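Local structure of arylalkylamine N-Acetyltransferase 2 (4FD5) at residues P50-H55 with E103-I108; K110-Q115 with D170-F175. The protein probably transfers acyl groups from acyl-CoA to the amine of arylalkylamines such as dopamine and serotonin, as a member of the GNAT acetyltransferase family. One frame throughout, in Å; residues are numbered along the deposited sequence.

Contact 1 (P50-H55 with E103-I108); sequences PLLEQH and ESFKKI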
loop_
_atom_site.group_PDB
_atom_site.type_symbol
_atom_site.label_atom_id
_atom_site.label_comp_id
_atom_site.label_asym_id
_atom_site.label_seq_id
_atom_site.Cartn_x
_atom_site.Cartn_y
_atom_site.Cartn_z
ATOM N N PRO A 50 11.937 1.892 -11.388
ATOM C CA PRO A 50 11.017 1.664 -12.510
ATOM C C PRO A 50 9.832 0.755 -12.177
ATOM O O PRO A 50 8.715 1.049 -12.622
ATOM C CB PRO A 50 11.911 1.014 -13.568
ATOM C CG PRO A 50 13.294 1.497 -13.226
ATOM C CD PRO A 50 13.334 1.564 -11.732
ATOM N N LEU A 51 10.049 -0.315 -11.412
ATOM C CA LEU A 51 8.963 -1.234 -11.092
ATOM C C LEU A 51 7.978 -0.617 -10.096
ATOM O O LEU A 51 6.768 -0.751 -10.255
ATOM C CB LEU A 51 9.508 -2.564 -10.557
ATOM C CG LEU A 51 10.429 -3.333 -11.507
ATOM C CD1 LEU A 51 10.919 -4.609 -10.846
ATOM C CD2 LEU A 51 9.727 -3.650 -12.817
ATOM N N LEU A 52 8.498 0.057 -9.078
ATOM C CA LEU A 52 7.632 0.743 -8.123
ATOM C C LEU A 52 6.736 1.749 -8.817
ATOM O O LEU A 52 5.538 1.843 -8.523
ATOM C CB LEU A 52 8.454 1.479 -7.063
ATOM C CG LEU A 52 9.322 0.662 -6.108
ATOM C CD1 LEU A 52 10.017 1.602 -5.120
ATOM C CD2 LEU A 52 8.483 -0.389 -5.375
ATOM N N GLU A 53 7.316 2.517 -9.733
ATOM C CA GLU A 53 6.569 3.555 -10.431
ATOM C C GLU A 53 5.579 2.975 -11.430
ATOM O O GLU A 53 4.464 3.467 -11.545
ATOM C CB GLU A 53 7.535 4.533 -11.099
ATOM C CG GLU A 53 8.310 5.358 -10.083
ATOM C CD GLU A 53 9.497 6.081 -10.679
ATOM O OE1 GLU A 53 9.440 6.455 -11.867
ATOM O OE2 GLU A 53 10.498 6.269 -9.959
ATOM N N GLN A 54 5.976 1.918 -12.134
ATOM C CA GLN A 54 5.054 1.199 -13.016
ATOM C C GLN A 54 3.825 0.706 -12.236
ATOM O O GLN A 54 2.674 0.842 -12.691
ATOM C CB GLN A 54 5.787 0.020 -13.666
ATOM C CG GLN A 54 4.935 -0.880 -14.528
ATOM C CD GLN A 54 5.753 -2.024 -15.107
ATOM O OE1 GLN A 54 6.405 -1.874 -16.141
ATOM N NE2 GLN A 54 5.750 -3.162 -14.420
ATOM N N HIS A 55 4.075 0.134 -11.057
ATOM C CA HIS A 55 2.999 -0.385 -10.221
ATOM C C HIS A 55 2.083 0.736 -9.722
ATOM O O HIS A 55 0.857 0.609 -9.797
ATOM C CB HIS A 55 3.558 -1.203 -9.041
ATOM C CG HIS A 55 2.515 -1.957 -8.265
ATOM N ND1 HIS A 55 2.713 -2.376 -6.966
ATOM C CD2 HIS A 55 1.272 -2.378 -8.608
ATOM C CE1 HIS A 55 1.634 -3.012 -6.537
ATOM N NE2 HIS A 55 0.746 -3.028 -7.513
ATOM N N GLU A 103 16.598 -8.458 -7.740
ATOM C CA GLU A 103 16.632 -9.364 -6.586
ATOM C C GLU A 103 15.821 -8.876 -5.383
ATOM O O GLU A 103 15.035 -9.629 -4.777
ATOM C CB GLU A 103 18.075 -9.488 -6.111
ATOM C CG GLU A 103 18.752 -10.793 -6.369
ATOM C CD GLU A 103 20.125 -10.817 -5.727
ATOM O OE1 GLU A 103 20.957 -9.956 -6.088
ATOM O OE2 GLU A 103 20.363 -11.672 -4.844
ATOM N N SER A 104 16.048 -7.617 -5.027
ATOM C CA SER A 104 15.438 -7.013 -3.842
ATOM C C SER A 104 13.915 -6.936 -3.997
ATOM O O SER A 104 13.116 -7.340 -3.107
ATOM C CB SER A 104 16.005 -5.607 -3.641
ATOM O OG SER A 104 17.403 -5.641 -3.390
ATOM N N PHE A 105 13.508 -6.421 -5.151
ATOM C CA PHE A 105 12.089 -6.326 -5.454
ATOM C C PHE A 105 11.454 -7.706 -5.362
ATOM O O PHE A 105 10.380 -7.873 -4.786
ATOM C CB PHE A 105 11.868 -5.725 -6.838
ATOM C CG PHE A 105 10.427 -5.454 -7.145
ATOM C CD1 PHE A 105 9.653 -6.407 -7.785
ATOM C CD2 PHE A 105 9.839 -4.258 -6.773
ATOM C CE1 PHE A 105 8.319 -6.169 -8.062
ATOM C CE2 PHE A 105 8.498 -4.011 -7.051
ATOM C CZ PHE A 105 7.744 -4.969 -7.694
ATOM N N LYS A 106 12.128 -8.706 -5.914
ATOM C CA LYS A 106 11.594 -10.060 -5.877
ATOM C C LYS A 106 11.398 -10.568 -4.443
ATOM O O LYS A 106 10.430 -11.274 -4.169
ATOM C CB LYS A 106 12.486 -11.010 -6.665
ATOM C CG LYS A 106 11.918 -12.400 -6.788
ATOM C CD LYS A 106 12.816 -13.280 -7.655
ATOM C CE LYS A 106 12.521 -14.777 -7.443
ATOM N NZ LYS A 106 13.462 -15.658 -8.200
ATOM N N LYS A 107 12.317 -10.220 -3.540
ATOM C CA LYS A 107 12.132 -10.593 -2.128
ATOM C C LYS A 107 10.815 -10.042 -1.573
ATOM O O LYS A 107 10.039 -10.757 -0.884
ATOM C CB LYS A 107 13.277 -10.060 -1.282
ATOM C CG LYS A 107 14.622 -10.681 -1.628
ATOM C CD LYS A 107 15.706 -10.097 -0.750
ATOM C CE LYS A 107 17.057 -10.740 -1.056
ATOM N NZ LYS A 107 18.163 -9.983 -0.426
ATOM N N ILE A 108 10.580 -8.762 -1.862
ATOM C CA ILE A 108 9.335 -8.125 -1.399
ATOM C C ILE A 108 8.077 -8.764 -2.022
ATOM O O ILE A 108 7.128 -9.160 -1.316
ATOM C CB ILE A 108 9.358 -6.619 -1.703
ATOM C CG1 ILE A 108 10.492 -5.949 -0.924
ATOM C CG2 ILE A 108 8.001 -5.983 -1.371
ATOM C CD1 ILE A 108 10.795 -4.540 -1.391
#

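Contact 2 (K110-Q115 with D170-F175); sequences KLLYEQ and DATGAF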
loop_
_atom_site.group_PDB
_atom_site.type_symbol
_atom_site.label_atom_id
_atom_site.label_comp_id
_atom_site.label_asym_id
_atom_site.label_seq_id
_atom_site.Cartn_x
_atom_site.Cartn_y
_atom_site.Cartn_z
ATOM N N LYS A 110 7.696 -11.668 -3.305
ATOM C CA LYS A 110 7.568 -13.017 -2.785
ATOM C C LYS A 110 6.926 -13.055 -1.404
ATOM O O LYS A 110 6.014 -13.852 -1.172
ATOM C CB LYS A 110 8.935 -13.706 -2.759
ATOM C CG LYS A 110 8.902 -15.169 -2.365
ATOM C CD LYS A 110 10.285 -15.809 -2.556
ATOM C CE LYS A 110 10.521 -16.953 -1.573
ATOM N NZ LYS A 110 9.640 -18.134 -1.807
ATOM N N LEU A 111 7.384 -12.203 -0.486
ATOM C CA LEU A 111 6.777 -12.212 0.845
ATOM C C LEU A 111 5.284 -11.888 0.762
ATOM O O LEU A 111 4.440 -12.572 1.372
ATOM C CB LEU A 111 7.477 -11.231 1.775
ATOM C CG LEU A 111 6.793 -11.012 3.130
ATOM C CD1 LEU A 111 6.666 -12.319 3.941
ATOM C CD2 LEU A 111 7.545 -9.947 3.910
ATOM N N LEU A 112 4.950 -10.852 -0.002
ATOM C CA LEU A 112 3.536 -10.457 -0.067
ATOM C C LEU A 112 2.666 -11.538 -0.734
ATOM O O LEU A 112 1.559 -11.852 -0.263
ATOM C CB LEU A 112 3.385 -9.104 -0.760
ATOM C CG LEU A 112 4.137 -7.961 -0.087
ATOM C CD1 LEU A 112 4.233 -6.783 -1.037
ATOM C CD2 LEU A 112 3.452 -7.571 1.217
ATOM N N TYR A 113 3.172 -12.134 -1.808
ATOM C CA TYR A 113 2.473 -13.252 -2.459
ATOM C C TYR A 113 2.226 -14.429 -1.505
ATOM O O TYR A 113 1.106 -14.949 -1.369
ATOM C CB TYR A 113 3.285 -13.701 -3.677
ATOM C CG TYR A 113 2.774 -14.964 -4.322
ATOM C CD1 TYR A 113 1.684 -14.935 -5.185
ATOM C CD2 TYR A 113 3.387 -16.187 -4.070
ATOM C CE1 TYR A 113 1.216 -16.087 -5.770
ATOM C CE2 TYR A 113 2.924 -17.345 -4.648
ATOM C CZ TYR A 113 1.836 -17.287 -5.497
ATOM O OH TYR A 113 1.377 -18.449 -6.075
ATOM N N GLU A 114 3.289 -14.832 -0.827
ATOM C CA GLU A 114 3.219 -15.939 0.111
ATOM C C GLU A 114 2.207 -15.689 1.208
ATOM O O GLU A 114 1.427 -16.579 1.550
ATOM C CB GLU A 114 4.567 -16.163 0.760
ATOM C CG GLU A 114 5.599 -16.722 -0.154
ATOM C CD GLU A 114 6.891 -16.949 0.593
ATOM O OE1 GLU A 114 7.246 -16.089 1.438
ATOM O OE2 GLU A 114 7.528 -17.990 0.355
ATOM N N GLN A 115 2.216 -14.491 1.779
ATOM C CA GLN A 115 1.293 -14.243 2.878
ATOM C C GLN A 115 -0.139 -14.216 2.365
ATOM O O GLN A 115 -1.049 -14.740 3.018
ATOM C CB GLN A 115 1.650 -12.961 3.625
ATOM C CG GLN A 115 2.946 -13.085 4.406
ATOM C CD GLN A 115 2.845 -14.133 5.494
ATOM O OE1 GLN A 115 2.033 -14.006 6.409
ATOM N NE2 GLN A 115 3.649 -15.184 5.387
ATOM N N ASP A 170 -2.268 -4.508 2.859
ATOM C CA ASP A 170 -1.137 -5.317 3.282
ATOM C C ASP A 170 -0.134 -4.341 3.891
ATOM O O ASP A 170 0.714 -3.775 3.199
ATOM C CB ASP A 170 -0.545 -6.098 2.095
ATOM C CG ASP A 170 -1.563 -7.039 1.433
ATOM O OD1 ASP A 170 -2.691 -7.198 1.966
ATOM O OD2 ASP A 170 -1.244 -7.605 0.364
ATOM N N ALA A 171 -0.270 -4.140 5.198
ATOM C CA ALA A 171 0.380 -3.072 5.910
ATOM C C ALA A 171 1.718 -3.549 6.422
ATOM O O ALA A 171 1.785 -4.412 7.294
ATOM C CB ALA A 171 -0.489 -2.618 7.058
ATOM N N THR A 172 2.780 -2.991 5.857
ATOM C CA THR A 172 4.130 -3.429 6.193
ATOM C C THR A 172 4.706 -2.661 7.360
ATOM O O THR A 172 5.684 -3.107 7.960
ATOM C CB THR A 172 5.082 -3.257 4.994
ATOM O OG1 THR A 172 5.129 -1.872 4.620
ATOM C CG2 THR A 172 4.595 -4.080 3.814
ATOM N N GLY A 173 4.116 -1.507 7.665
ATOM C CA GLY A 173 4.662 -0.619 8.681
ATOM C C GLY A 173 3.734 -0.352 9.855
ATOM O O GLY A 173 2.506 -0.412 9.728
ATOM N N ALA A 174 4.335 -0.012 10.990
ATOM C CA ALA A 174 3.591 0.210 12.226
ATOM C C ALA A 174 2.630 1.402 12.200
ATOM O O ALA A 174 1.569 1.363 12.832
ATOM C CB ALA A 174 4.561 0.347 13.403
ATOM N N PHE A 175 2.995 2.464 11.491
ATOM C CA PHE A 175 2.178 3.667 11.520
ATOM C C PHE A 175 0.867 3.447 10.767
ATOM O O PHE A 175 -0.213 3.797 11.266
ATOM C CB PHE A 175 2.943 4.877 10.974
ATOM C CG PHE A 175 4.187 5.208 11.761
ATOM C CD1 PHE A 175 4.098 5.896 12.968
ATOM C CD2 PHE A 175 5.434 4.832 11.298
ATOM C CE1 PHE A 175 5.248 6.198 13.698
ATOM C CE2 PHE A 175 6.584 5.130 12.029
ATOM C CZ PHE A 175 6.481 5.813 13.220
#

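Contact 1 (P50-H55 with E103-I108)
Leu-51 and Leu-52 meet a single aromatic ring, that of Phe-105, in two quite different ways, a good example of how one phenyl group can join two helices. Methyl CD1 of Leu-51 lies over one face of the ring in a CH-pi contact, 3.9 Å from the centroid of Phe-105 and 19° off the ring normal. It is displaced toward the CG-CD1 side, with Leu-51 CD1 3.8 Å from Phe-105 CD1. The same leucine also touches the far part of the ring, where its CB comes within 3.9 Å of Phe-105 CE2, so that one residue spans much of that face. Leu-52 instead brings CD2 to the edge, near the ring plane, and stops 4.0 Å from Phe-105 CE2. Face and edge are thus both used by neighbouring residues of one helical turn.

The nearest CA atoms across the contact, those of Leu-51 and Phe-105, are 8.2 Å apart, and the aromatic side chain bridges that gap. Its CG stands anti to the backbone N (chi1 -173°), which extends the ring away from helix 103-116 and up to helix 50-60. In the GNAT fold of this enzyme these are helices outside the central mixed sheet, and they meet here through apolar groups.

Further out, Ile-100 and Lys-96 of the preceding part of the chain also touch Phe-105, while Asp-102 OD1 accepts a hydrogen bond from its backbone N, at the first turn of helix 103-116. Leu-52 is packed in turn against Phe-31, Asn-37 and Leu-42. Beyond it, Glu-53 ties the start of helix 50-60 to Arg-27 by a salt bridge and to the backbone N of His-49 by a hydrogen bond.

Contact 2 (K110-Q115 with D170-F175)
Leu-112 carries the helix side of this small contact and reaches Asp-170 and Thr-172 with one methyl, CD2. With CD1 extended (chi2 165°), the other branch, CD2, is the one turned to these two residues. CD2 lies 4.3 Å from CB of Asp-170 and 4.5 Å from CG2 of Thr-172, a loose apolar touch of the helix on the end of strand 166-171 and on the turn that follows it.

Both partners offer carbon to the leucine and use their oxygens elsewhere. In Thr-172, OG1 sits between backbone N and carbonyl carbon (chi1 60°), which leaves CG2 anti to the latter and facing the methyl, while OG1 is hydrogen-bonded to OE2 of Glu-34. Asp-170 splits its carboxylate between two partners: OD1 makes a salt bridge with Lys-168, and OD2 accepts a hydrogen bond from ND2 of Asn-116, the last residue of helix 103-116. That amide also donates to the carbonyl O of Leu-112, which links the leucine's own backbone to the aspartate it touches. Leu-214 of strand 213-220 packs against Leu-112 as well.

Elsewhere on the helix, a salt bridge one turn apart joins Lys-110 NZ to OE2 of Glu-114 at 3.0 Å, and OE1 is hydrogen-bonded to Tyr-196 OH. Across the contact the touch is weak dispersion, without direction; Asn-116 of the same helix supplies a polar tie to the strand end.

Overall arrangement
Contacts 1 and 2 lie in series along the chain and share helix 103-116: residues 103-108 serve the first and residues 110-115 the second, with the two centres about 14 Å apart. Residues two turns apart on one helix therefore face different neighbours. Near its start the helix meets helix 50-60, and nearer its end it approaches the end of strand 166-171, a member of the central mixed sheet, where the chain turns toward helix 174-182. Both contacts belong to the GNAT domain of the enzyme. As a worked example, the pair illustrates how one helix can connect another helix with the end of a central strand through small patches of mainly apolar contact.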